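Local coordinates for protein endopolygalacturonase (Chondrostereum purpureum, PDB 1KCD) that probably hydrolyses the 1,4-alpha-D-galacturonosyl linkages within polygalacturonate, the backbone of plant cell-wall pectin, at residues 200-205 with 227-232; 223-228 with 241-246. One frame throughout, in Å; residues are numbered along the deposited sequence.

Contact 1 (200-205 with 227-232); sequences GSIATG and IKAQRT. With GTK (beta-D-galactofuranuronic acid), chain B; GTR (beta-D-galactopyranuronic acid), chain C.
A cis peptide bond joins Gly200 to Ser201 where the aliphatic part of Lys228 lies against them, with Lys228 CE 3.4 Å from Gly200 O. At phi 103° a side chain on Gly200 would run into Lys228 O, and the CA of Ser201 approaches that same oxygen. Beyond the cis bond the strands pair in parallel: Ile202 N donates to Lys228 O, and Gln230 N donates to Ile202 O at 2.9 Å. This is the between-turn pairing of the right-handed parallel beta-helix of glycosyl hydrolase family 28. Ile202 and Ala229 send their CB atoms, 3.9 Å apart, to one face of the sheet, where Val238 and Phe275 also pack; the other face carries the galacturonates. There Lys228 runs out extended, its NZ donating to O6B of the pyranuronate at 2.9 Å, with Asp174 as a salt-bridge partner. The spot beside Lys228 NZ and Ser201 N is taken either by furanuronate O6A or by a water, so neither bond to O6A is certain. Where the furanuronate is bound, Ser201 OG donates to its O6B (2.7 Å); the same OG receives Gln230 NE2 in a nearly straight bond (2.9 Å, 172°) lying in the amide plane. The other end of that amide, Gln230 OE1, is bridged by a water to Thr204 N. A leucine replacing Gln230 would probably leave Ser201 OG without this donor and the bridging water without its acceptor.

Contact 2 (223-228 with 241-246); sequences YGVRIK and VTYDAN. With GTR (beta-D-galactopyranuronic acid), chain C; GTK (beta-D-galactofuranuronic acid), chain B.
With CG beside the backbone N and anti to the carbonyl carbon (chi1 -64°), the ring of Tyr243 reaches across the interior to Val225 and Ile227; Ile227 CG1 takes the same place on its own residue (chi1 -51°), which sets it 3.3 Å from Tyr243 OH. Val225 meets the ring from the opposite direction, its CB 3.7 Å from Tyr243 CE1 and its CG2 over one face, while Phe280 stacks with the tyrosine. The axes of 226-228 and 241-244 come no closer than 11.0 Å, so side chains fill the space between two walls of the beta-helix. The phenol is not left dry: Tyr243 OH donates to a water 2.7 Å away at the ring edge, and that water donates to Arg226 O. On the substrate side Arg226 points away from Tyr243. Its guanidinium lies between Tyr223, with CE2 3.4 Å above the plane, and the CE of Lys228 over the opposite face. Arg226 NH2 donates to pyranuronate O6A at 2.8 Å, with a longer bond from NH1 to O6B, and Asp174 forms a salt bridge with Arg226 NH2. Arg226 thus faces two chemistries: its carbonyl serves the buried phenol through water, while its charge, probably tempered by Asp174, meets the sugar carboxylate.

In the fold
Following the chain from the N terminus, strand 197-202 ends within 200-205, the long broken strand 207-221 runs along other walls, and the chain turns a corner at 224 and 225 to enter strand 226-230. Contact 1 closes this loop by pairing neighbouring strands of one parallel sheet. Contact 2 begins before contact 1 has ended, but the two loops follow one another along the chain and share only Ile227 and Lys228 at the join, so they neither nest nor cross. Its loop passes 229-240 and ends on strand 237-244, across the interior of the beta-helix. Strand 226-230 is therefore tied laterally to its neighbour in the sheet and inward to another wall, with both galacturonates on its outer side.

Contact 1 (200-205 with 227-232)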
ATOM      1  N   GLY A 200       5.535   3.711   5.933  1.00  6.18           N
ATOM      2  CA  GLY A 200       6.853   4.158   5.475  1.00  6.62           C
ATOM      3  C   GLY A 200       7.306   3.436   4.225  1.00  7.43           C
ATOM      4  O   GLY A 200       6.526   2.669   3.650  1.00  8.14           O
ATOM      5  N   SER A 201       8.561   3.646   3.824  1.00  7.85           N
ATOM      6  CA  SER A 201       9.537   4.313   4.683  1.00  7.95           C
ATOM      7  C   SER A 201       9.233   5.796   4.828  1.00  7.17           C
ATOM      8  O   SER A 201       8.874   6.512   3.888  1.00  9.70           O
ATOM      9  CB  SER A 201      10.958   4.125   4.109  1.00 10.26           C
ATOM     10  OG  SER A 201      11.141   4.882   2.923  1.00 12.53           O
ATOM     11  N   ILE A 202       9.371   6.258   6.047  1.00  6.59           N
ATOM     12  CA  ILE A 202       9.148   7.653   6.393  1.00  6.88           C
ATOM     13  C   ILE A 202      10.363   8.476   6.015  1.00  6.07           C
ATOM     14  O   ILE A 202      11.481   8.149   6.462  1.00  7.35           O
ATOM     15  CB  ILE A 202       8.806   7.800   7.903  1.00  6.42           C
ATOM     16  CG1 ILE A 202       7.564   6.970   8.262  1.00  7.17           C
ATOM     17  CG2 ILE A 202       8.680   9.272   8.305  1.00  7.38           C
ATOM     18  CD1 ILE A 202       6.284   7.546   7.628  1.00  8.94           C
ATOM     19  N   ALA A 203      10.120   9.487   5.169  1.00  6.09           N
ATOM     20  CA  ALA A 203      11.166  10.378   4.708  1.00  6.52           C
ATOM     21  C   ALA A 203      11.088  11.720   5.410  1.00  6.94           C
ATOM     22  O   ALA A 203      10.083  12.068   6.075  1.00  7.00           O
ATOM     23  CB  ALA A 203      10.956  10.581   3.184  1.00  8.28           C
ATOM     24  N   THR A 204      12.133  12.525   5.226  1.00  6.73           N
ATOM     25  CA  THR A 204      12.138  13.871   5.800  1.00  6.88           C
ATOM     26  C   THR A 204      10.883  14.632   5.430  1.00  7.35           C
ATOM     27  O   THR A 204      10.423  14.648   4.289  1.00  7.97           O
ATOM     28  CB  THR A 204      13.369  14.617   5.268  1.00  6.99           C
ATOM     29  OG1 THR A 204      14.449  13.952   5.955  1.00  7.24           O
ATOM     30  CG2 THR A 204      13.393  16.116   5.553  1.00  8.85           C
ATOM     31  N   GLY A 205      10.297  15.290   6.433  1.00  8.13           N
ATOM     32  CA  GLY A 205       9.153  16.167   6.234  1.00  9.15           C
ATOM     33  C   GLY A 205       7.847  15.413   6.184  1.00  8.74           C
ATOM     34  O   GLY A 205       6.818  16.087   5.960  1.00 10.33           O
ATOM     35  N   ILE A 227       6.728  -0.629  10.674  1.00  5.47           N
ATOM     36  CA  ILE A 227       6.816   0.819  10.623  1.00  5.64           C
ATOM     37  C   ILE A 227       8.271   1.125  10.382  1.00  5.44           C
ATOM     38  O   ILE A 227       9.102   0.791  11.234  1.00  7.99           O
ATOM     39  CB  ILE A 227       6.312   1.514  11.900  1.00  5.61           C
ATOM     40  CG1 ILE A 227       4.907   0.971  12.235  1.00  6.60           C
ATOM     41  CG2 ILE A 227       6.362   3.044  11.750  1.00  6.87           C
ATOM     42  CD1 ILE A 227       4.367   1.618  13.534  1.00  8.08           C
ATOM     43  N   LYS A 228       8.581   1.666   9.221  1.00  5.44           N
ATOM     44  CA  LYS A 228       9.964   1.898   8.808  1.00  5.92           C
ATOM     45  C   LYS A 228      10.189   3.365   8.581  1.00  5.48           C
ATOM     46  O   LYS A 228       9.425   4.007   7.873  1.00  6.84           O
ATOM     47  CB  LYS A 228      10.266   1.130   7.493  1.00  6.36           C
ATOM     48  CG  LYS A 228       9.129   0.919   6.481  1.00  7.39           C
ATOM     49  CD  LYS A 228       9.640   0.264   5.183  1.00  8.31           C
ATOM     50  CE  LYS A 228       8.439  -0.131   4.280  1.00  7.75           C
ATOM     51  NZ  LYS A 228       8.871  -0.456   2.939  1.00  7.39           N
ATOM     52  N   ALA A 229      11.248   3.887   9.181  1.00  5.75           N
ATOM     53  CA  ALA A 229      11.642   5.252   8.938  1.00  6.04           C
ATOM     54  C   ALA A 229      13.078   5.272   8.476  1.00  5.28           C
ATOM     55  O   ALA A 229      13.940   4.571   9.015  1.00  6.52           O
ATOM     56  CB  ALA A 229      11.513   6.140  10.184  1.00  6.78           C
ATOM     57  N   GLN A 230      13.312   6.094   7.429  1.00  5.90           N
ATOM     58  CA  GLN A 230      14.683   6.255   6.967  1.00  6.79           C
ATOM     59  C   GLN A 230      15.568   6.762   8.099  1.00  6.73           C
ATOM     60  O   GLN A 230      15.213   7.720   8.800  1.00  6.79           O
ATOM     61  CB  GLN A 230      14.688   7.283   5.805  1.00  7.43           C
ATOM     62  CG  GLN A 230      13.938   6.711   4.594  1.00  8.20           C
ATOM     63  CD  GLN A 230      13.646   7.672   3.473  1.00 10.63           C
ATOM     64  OE1 GLN A 230      14.359   8.671   3.305  1.00 12.98           O
ATOM     65  NE2 GLN A 230      12.649   7.360   2.647  1.00 12.24           N
ATOM     66  N   ARG A 231      16.732   6.116   8.265  1.00  6.70           N
ATOM     67  CA  ARG A 231      17.655   6.542   9.337  1.00  6.44           C
ATOM     68  C   ARG A 231      17.928   8.005   9.255  1.00  7.38           C
ATOM     69  O   ARG A 231      18.104   8.641  10.294  1.00  9.28           O
ATOM     70  CB  ARG A 231      18.955   5.765   9.134  1.00  9.24           C
ATOM     71  CG  ARG A 231      20.007   6.122  10.175  1.00 10.67           C
ATOM     72  CD  ARG A 231      21.292   5.373   9.893  1.00 13.50           C
ATOM     73  NE  ARG A 231      21.235   3.964  10.267  1.00 11.92           N
ATOM     74  CZ  ARG A 231      21.285   2.948   9.411  1.00 11.87           C
ATOM     75  NH1 ARG A 231      21.343   3.129   8.091  1.00 13.61           N
ATOM     76  NH2 ARG A 231      21.261   1.670   9.853  1.00 12.38           N
ATOM     77  N   THR A 232      18.026   8.583   8.041  1.00  7.03           N
ATOM     78  CA  THR A 232      18.429   9.974   7.893  1.00  7.59           C
ATOM     79  C   THR A 232      17.273  10.974   7.944  1.00  7.25           C
ATOM     80  O   THR A 232      17.538  12.180   7.889  1.00  8.80           O
ATOM     81  CB  THR A 232      19.137  10.170   6.556  1.00  9.38           C
ATOM     82  OG1 THR A 232      18.229   9.714   5.526  1.00 10.60           O
ATOM     83  CG2 THR A 232      20.421   9.370   6.508  1.00 11.93           C
TER
HETATM   84  C1  GTK B1001       7.940   1.668  -3.030  0.59 10.19           C
HETATM   85  O1  GTK B1001       7.879   2.979  -3.578  0.59 12.37           O
HETATM   86  C2  GTK B1001       8.930   0.769  -3.718  0.59  8.64           C
HETATM   87  O2  GTK B1001       8.604  -0.601  -3.386  0.59  5.28           O
HETATM   88  C3  GTK B1001      10.234   1.085  -2.951  0.59  8.43           C
HETATM   89  O3  GTK B1001      10.971   2.014  -3.732  0.59  7.96           O
HETATM   90  C4  GTK B1001       9.771   1.803  -1.677  0.59  8.53           C
HETATM   91  O4  GTK B1001       8.352   1.847  -1.688  0.59 10.68           O
HETATM   92  C5  GTK B1001      10.355   1.273  -0.370  0.59  8.00           C
HETATM   93  O5  GTK B1001       9.626   0.092  -0.070  0.59  7.19           O
HETATM   94  C6  GTK B1001      10.327   2.146   0.848  0.59  9.19           C
HETATM   95  O6B GTK B1001      11.053   3.260   0.751  0.59 10.97           O
HETATM   96  O6A GTK B1001       9.680   1.908   1.852  0.59 17.81           O
HETATM   97  C1  GTR C1002      13.327  -4.732  -1.095  1.00  8.65           C
HETATM   98  C2  GTR C1002      13.183  -3.757  -2.292  1.00  8.73           C
HETATM   99  C3  GTR C1002      13.316  -2.424  -1.789  1.00  7.45           C
HETATM  100  C4  GTR C1002      12.183  -2.039  -0.735  1.00  7.73           C
HETATM  101  C5  GTR C1002      12.282  -3.154   0.328  1.00  7.43           C
HETATM  102  C6  GTR C1002      11.153  -3.004   1.336  1.00  7.92           C
HETATM  103  O1  GTR C1002      13.106  -6.052  -1.545  1.00  9.04           O
HETATM  104  O2  GTR C1002      14.273  -4.048  -3.223  1.00  9.43           O
HETATM  105  O3  GTR C1002      13.157  -1.444  -2.885  1.00  9.34           O
HETATM  106  O4  GTR C1002      10.871  -2.047  -1.378  1.00  8.67           O
HETATM  107  O5  GTR C1002      12.183  -4.458  -0.272  1.00  7.53           O
HETATM  108  O6A GTR C1002      10.206  -3.818   1.406  1.00  9.04           O
HETATM  109  O6B GTR C1002      11.216  -2.023   2.094  1.00  8.89           O
HETATM  110  O   HOH W   1       9.568   2.198   1.685  0.41 13.05           O
HETATM  111  O   HOH W   2      14.403  11.262   3.858  1.00 10.58           O

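Contact 2 (223-228 with 241-246)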
ATOM      1  N   TYR A 223       7.425  -9.738   5.701  1.00  7.54           N
ATOM      2  CA  TYR A 223       7.182  -9.115   7.000  1.00  6.51           C
ATOM      3  C   TYR A 223       5.681  -9.173   7.259  1.00  6.66           C
ATOM      4  O   TYR A 223       4.914  -9.268   6.279  1.00  6.78           O
ATOM      5  CB  TYR A 223       7.607  -7.664   7.033  1.00  7.36           C
ATOM      6  CG  TYR A 223       9.026  -7.367   6.581  1.00  8.85           C
ATOM      7  CD1 TYR A 223      10.065  -7.246   7.503  1.00 11.43           C
ATOM      8  CD2 TYR A 223       9.284  -7.165   5.239  1.00  9.03           C
ATOM      9  CE1 TYR A 223      11.345  -6.955   7.082  1.00 13.51           C
ATOM     10  CE2 TYR A 223      10.581  -6.851   4.840  1.00 11.66           C
ATOM     11  CZ  TYR A 223      11.593  -6.766   5.759  1.00 11.83           C
ATOM     12  OH  TYR A 223      12.859  -6.451   5.358  1.00 16.61           O
ATOM     13  N   GLY A 224       5.286  -9.130   8.534  1.00  6.32           N
ATOM     14  CA  GLY A 224       3.858  -9.105   8.825  1.00  6.18           C
ATOM     15  C   GLY A 224       3.405  -7.645   8.794  1.00  5.48           C
ATOM     16  O   GLY A 224       2.696  -7.228   7.879  1.00  6.46           O
ATOM     17  N   VAL A 225       3.817  -6.888   9.797  1.00  6.32           N
ATOM     18  CA  VAL A 225       3.611  -5.429   9.836  1.00  6.15           C
ATOM     19  C   VAL A 225       4.938  -4.740  10.102  1.00  6.30           C
ATOM     20  O   VAL A 225       5.760  -5.245  10.872  1.00  7.41           O
ATOM     21  CB  VAL A 225       2.531  -4.983  10.845  1.00  7.08           C
ATOM     22  CG1 VAL A 225       1.198  -5.656  10.526  1.00  6.85           C
ATOM     23  CG2 VAL A 225       2.965  -5.276  12.298  1.00  9.02           C
ATOM     24  N   ARG A 226       5.105  -3.589   9.432  1.00  7.19           N
ATOM     25  CA  ARG A 226       6.272  -2.766   9.674  1.00  6.26           C
ATOM     26  C   ARG A 226       5.927  -1.285   9.808  1.00  5.23           C
ATOM     27  O   ARG A 226       5.044  -0.772   9.131  1.00  6.41           O
ATOM     28  CB  ARG A 226       7.228  -2.852   8.470  1.00 11.89           C
ATOM     29  CG  ARG A 226       8.130  -4.066   8.342  1.00 15.66           C
ATOM     30  CD  ARG A 226       9.254  -3.661   7.335  1.00 11.99           C
ATOM     31  NE  ARG A 226       8.591  -3.707   6.000  1.00 10.81           N
ATOM     32  CZ  ARG A 226       9.270  -3.614   4.872  1.00  9.07           C
ATOM     33  NH1 ARG A 226      10.604  -3.408   4.866  1.00  8.74           N
ATOM     34  NH2 ARG A 226       8.659  -3.669   3.682  1.00  8.34           N
ATOM     35  N   ILE A 227       6.728  -0.629  10.674  1.00  5.47           N
ATOM     36  CA  ILE A 227       6.816   0.819  10.623  1.00  5.64           C
ATOM     37  C   ILE A 227       8.271   1.125  10.382  1.00  5.44           C
ATOM     38  O   ILE A 227       9.102   0.791  11.234  1.00  7.99           O
ATOM     39  CB  ILE A 227       6.312   1.514  11.900  1.00  5.61           C
ATOM     40  CG1 ILE A 227       4.907   0.971  12.235  1.00  6.60           C
ATOM     41  CG2 ILE A 227       6.362   3.044  11.750  1.00  6.87           C
ATOM     42  CD1 ILE A 227       4.367   1.618  13.534  1.00  8.08           C
ATOM     43  N   LYS A 228       8.581   1.666   9.221  1.00  5.44           N
ATOM     44  CA  LYS A 228       9.964   1.898   8.808  1.00  5.92           C
ATOM     45  C   LYS A 228      10.189   3.365   8.581  1.00  5.48           C
ATOM     46  O   LYS A 228       9.425   4.007   7.873  1.00  6.84           O
ATOM     47  CB  LYS A 228      10.266   1.130   7.493  1.00  6.36           C
ATOM     48  CG  LYS A 228       9.129   0.919   6.481  1.00  7.39           C
ATOM     49  CD  LYS A 228       9.640   0.264   5.183  1.00  8.31           C
ATOM     50  CE  LYS A 228       8.439  -0.131   4.280  1.00  7.75           C
ATOM     51  NZ  LYS A 228       8.871  -0.456   2.939  1.00  7.39           N
ATOM     52  N   VAL A 241      -1.040   4.763  15.882  1.00  6.72           N
ATOM     53  CA  VAL A 241      -1.244   3.606  15.001  1.00  6.38           C
ATOM     54  C   VAL A 241      -1.890   2.515  15.816  1.00  6.15           C
ATOM     55  O   VAL A 241      -1.365   2.211  16.910  1.00  8.29           O
ATOM     56  CB  VAL A 241       0.100   3.111  14.429  1.00  7.99           C
ATOM     57  CG1 VAL A 241      -0.125   1.869  13.551  1.00  7.72           C
ATOM     58  CG2 VAL A 241       0.833   4.215  13.675  1.00  8.55           C
ATOM     59  N   THR A 242      -2.962   1.941  15.316  1.00  6.52           N
ATOM     60  CA  THR A 242      -3.647   0.855  16.035  1.00  6.88           C
ATOM     61  C   THR A 242      -3.759  -0.346  15.105  1.00  6.49           C
ATOM     62  O   THR A 242      -4.345  -0.256  14.019  1.00  7.02           O
ATOM     63  CB  THR A 242      -5.079   1.289  16.445  1.00  8.62           C
ATOM     64  OG1 THR A 242      -4.974   2.467  17.238  1.00 12.80           O
ATOM     65  CG2 THR A 242      -5.780   0.216  17.257  1.00 10.88           C
ATOM     66  N   TYR A 243      -3.166  -1.456  15.563  1.00  6.28           N
ATOM     67  CA  TYR A 243      -3.319  -2.750  14.911  1.00  5.70           C
ATOM     68  C   TYR A 243      -4.389  -3.538  15.651  1.00  6.27           C
ATOM     69  O   TYR A 243      -4.257  -3.710  16.884  1.00  7.17           O
ATOM     70  CB  TYR A 243      -2.007  -3.530  14.974  1.00  5.90           C
ATOM     71  CG  TYR A 243      -0.894  -2.854  14.201  1.00  5.60           C
ATOM     72  CD1 TYR A 243      -0.783  -3.019  12.840  1.00  5.52           C
ATOM     73  CD2 TYR A 243       0.058  -2.089  14.889  1.00  6.01           C
ATOM     74  CE1 TYR A 243       0.256  -2.398  12.132  1.00  6.37           C
ATOM     75  CE2 TYR A 243       1.102  -1.460  14.198  1.00  6.92           C
ATOM     76  CZ  TYR A 243       1.203  -1.624  12.828  1.00  6.65           C
ATOM     77  OH  TYR A 243       2.224  -0.991  12.186  1.00  6.77           O
ATOM     78  N   ASP A 244      -5.403  -4.038  14.935  1.00  5.88           N
ATOM     79  CA  ASP A 244      -6.557  -4.651  15.589  1.00  5.95           C
ATOM     80  C   ASP A 244      -7.003  -5.824  14.743  1.00  6.03           C
ATOM     81  O   ASP A 244      -7.264  -5.608  13.544  1.00  6.18           O
ATOM     82  CB  ASP A 244      -7.616  -3.521  15.653  1.00  6.87           C
ATOM     83  CG  ASP A 244      -8.911  -3.899  16.314  1.00  9.87           C
ATOM     84  OD1 ASP A 244      -9.305  -5.084  16.302  1.00  9.24           O
ATOM     85  OD2 ASP A 244      -9.528  -2.962  16.887  1.00 17.07           O
ATOM     86  N   ALA A 245      -7.057  -7.021  15.275  1.00  5.95           N
ATOM     87  CA  ALA A 245      -7.727  -8.156  14.604  1.00  6.83           C
ATOM     88  C   ALA A 245      -7.054  -8.581  13.313  1.00  6.68           C
ATOM     89  O   ALA A 245      -7.740  -8.984  12.361  1.00  8.11           O
ATOM     90  CB  ALA A 245      -9.217  -7.785  14.313  1.00  8.60           C
ATOM     91  N   ASN A 246      -5.730  -8.527  13.204  1.00  7.06           N
ATOM     92  CA  ASN A 246      -5.041  -9.020  12.009  1.00  6.68           C
ATOM     93  C   ASN A 246      -4.537 -10.431  12.202  1.00  6.54           C
ATOM     94  O   ASN A 246      -4.072 -10.791  13.275  1.00  9.58           O
ATOM     95  CB  ASN A 246      -3.858  -8.104  11.682  1.00  7.14           C
ATOM     96  CG  ASN A 246      -4.302  -6.677  11.507  1.00  6.31           C
ATOM     97  OD1 ASN A 246      -4.916  -6.368  10.482  1.00  6.73           O
ATOM     98  ND2 ASN A 246      -4.024  -5.795  12.508  1.00  5.75           N
TER
HETATM   99  C1  GTR C1002      13.327  -4.732  -1.095  1.00  8.65           C
HETATM  100  C2  GTR C1002      13.183  -3.757  -2.292  1.00  8.73           C
HETATM  101  C3  GTR C1002      13.316  -2.424  -1.789  1.00  7.45           C
HETATM  102  C4  GTR C1002      12.183  -2.039  -0.735  1.00  7.73           C
HETATM  103  C5  GTR C1002      12.282  -3.154   0.328  1.00  7.43           C
HETATM  104  C6  GTR C1002      11.153  -3.004   1.336  1.00  7.92           C
HETATM  105  O1  GTR C1002      13.106  -6.052  -1.545  1.00  9.04           O
HETATM  106  O2  GTR C1002      14.273  -4.048  -3.223  1.00  9.43           O
HETATM  107  O3  GTR C1002      13.157  -1.444  -2.885  1.00  9.34           O
HETATM  108  O4  GTR C1002      10.871  -2.047  -1.378  1.00  8.67           O
HETATM  109  O5  GTR C1002      12.183  -4.458  -0.272  1.00  7.53           O
HETATM  110  O6A GTR C1002      10.206  -3.818   1.406  1.00  9.04           O
HETATM  111  O6B GTR C1002      11.216  -2.023   2.094  1.00  8.89           O
HETATM  112  C1  GTK B1001       7.940   1.668  -3.030  0.59 10.19           C
HETATM  113  O1  GTK B1001       7.879   2.979  -3.578  0.59 12.37           O
HETATM  114  C2  GTK B1001       8.930   0.769  -3.718  0.59  8.64           C
HETATM  115  O2  GTK B1001       8.604  -0.601  -3.386  0.59  5.28           O
HETATM  116  C3  GTK B1001      10.234   1.085  -2.951  0.59  8.43           C
HETATM  117  O3  GTK B1001      10.971   2.014  -3.732  0.59  7.96           O
HETATM  118  C4  GTK B1001       9.771   1.803  -1.677  0.59  8.53           C
HETATM  119  O4  GTK B1001       8.352   1.847  -1.688  0.59 10.68           O
HETATM  120  C5  GTK B1001      10.355   1.273  -0.370  0.59  8.00           C
HETATM  121  O5  GTK B1001       9.626   0.092  -0.070  0.59  7.19           O
HETATM  122  C6  GTK B1001      10.327   2.146   0.848  0.59  9.19           C
HETATM  123  O6B GTK B1001      11.053   3.260   0.751  0.59 10.97           O
HETATM  124  O6A GTK B1001       9.680   1.908   1.852  0.59 17.81           O
HETATM  125  O   HOH W   3       2.326  -1.149   9.450  1.00  6.25           O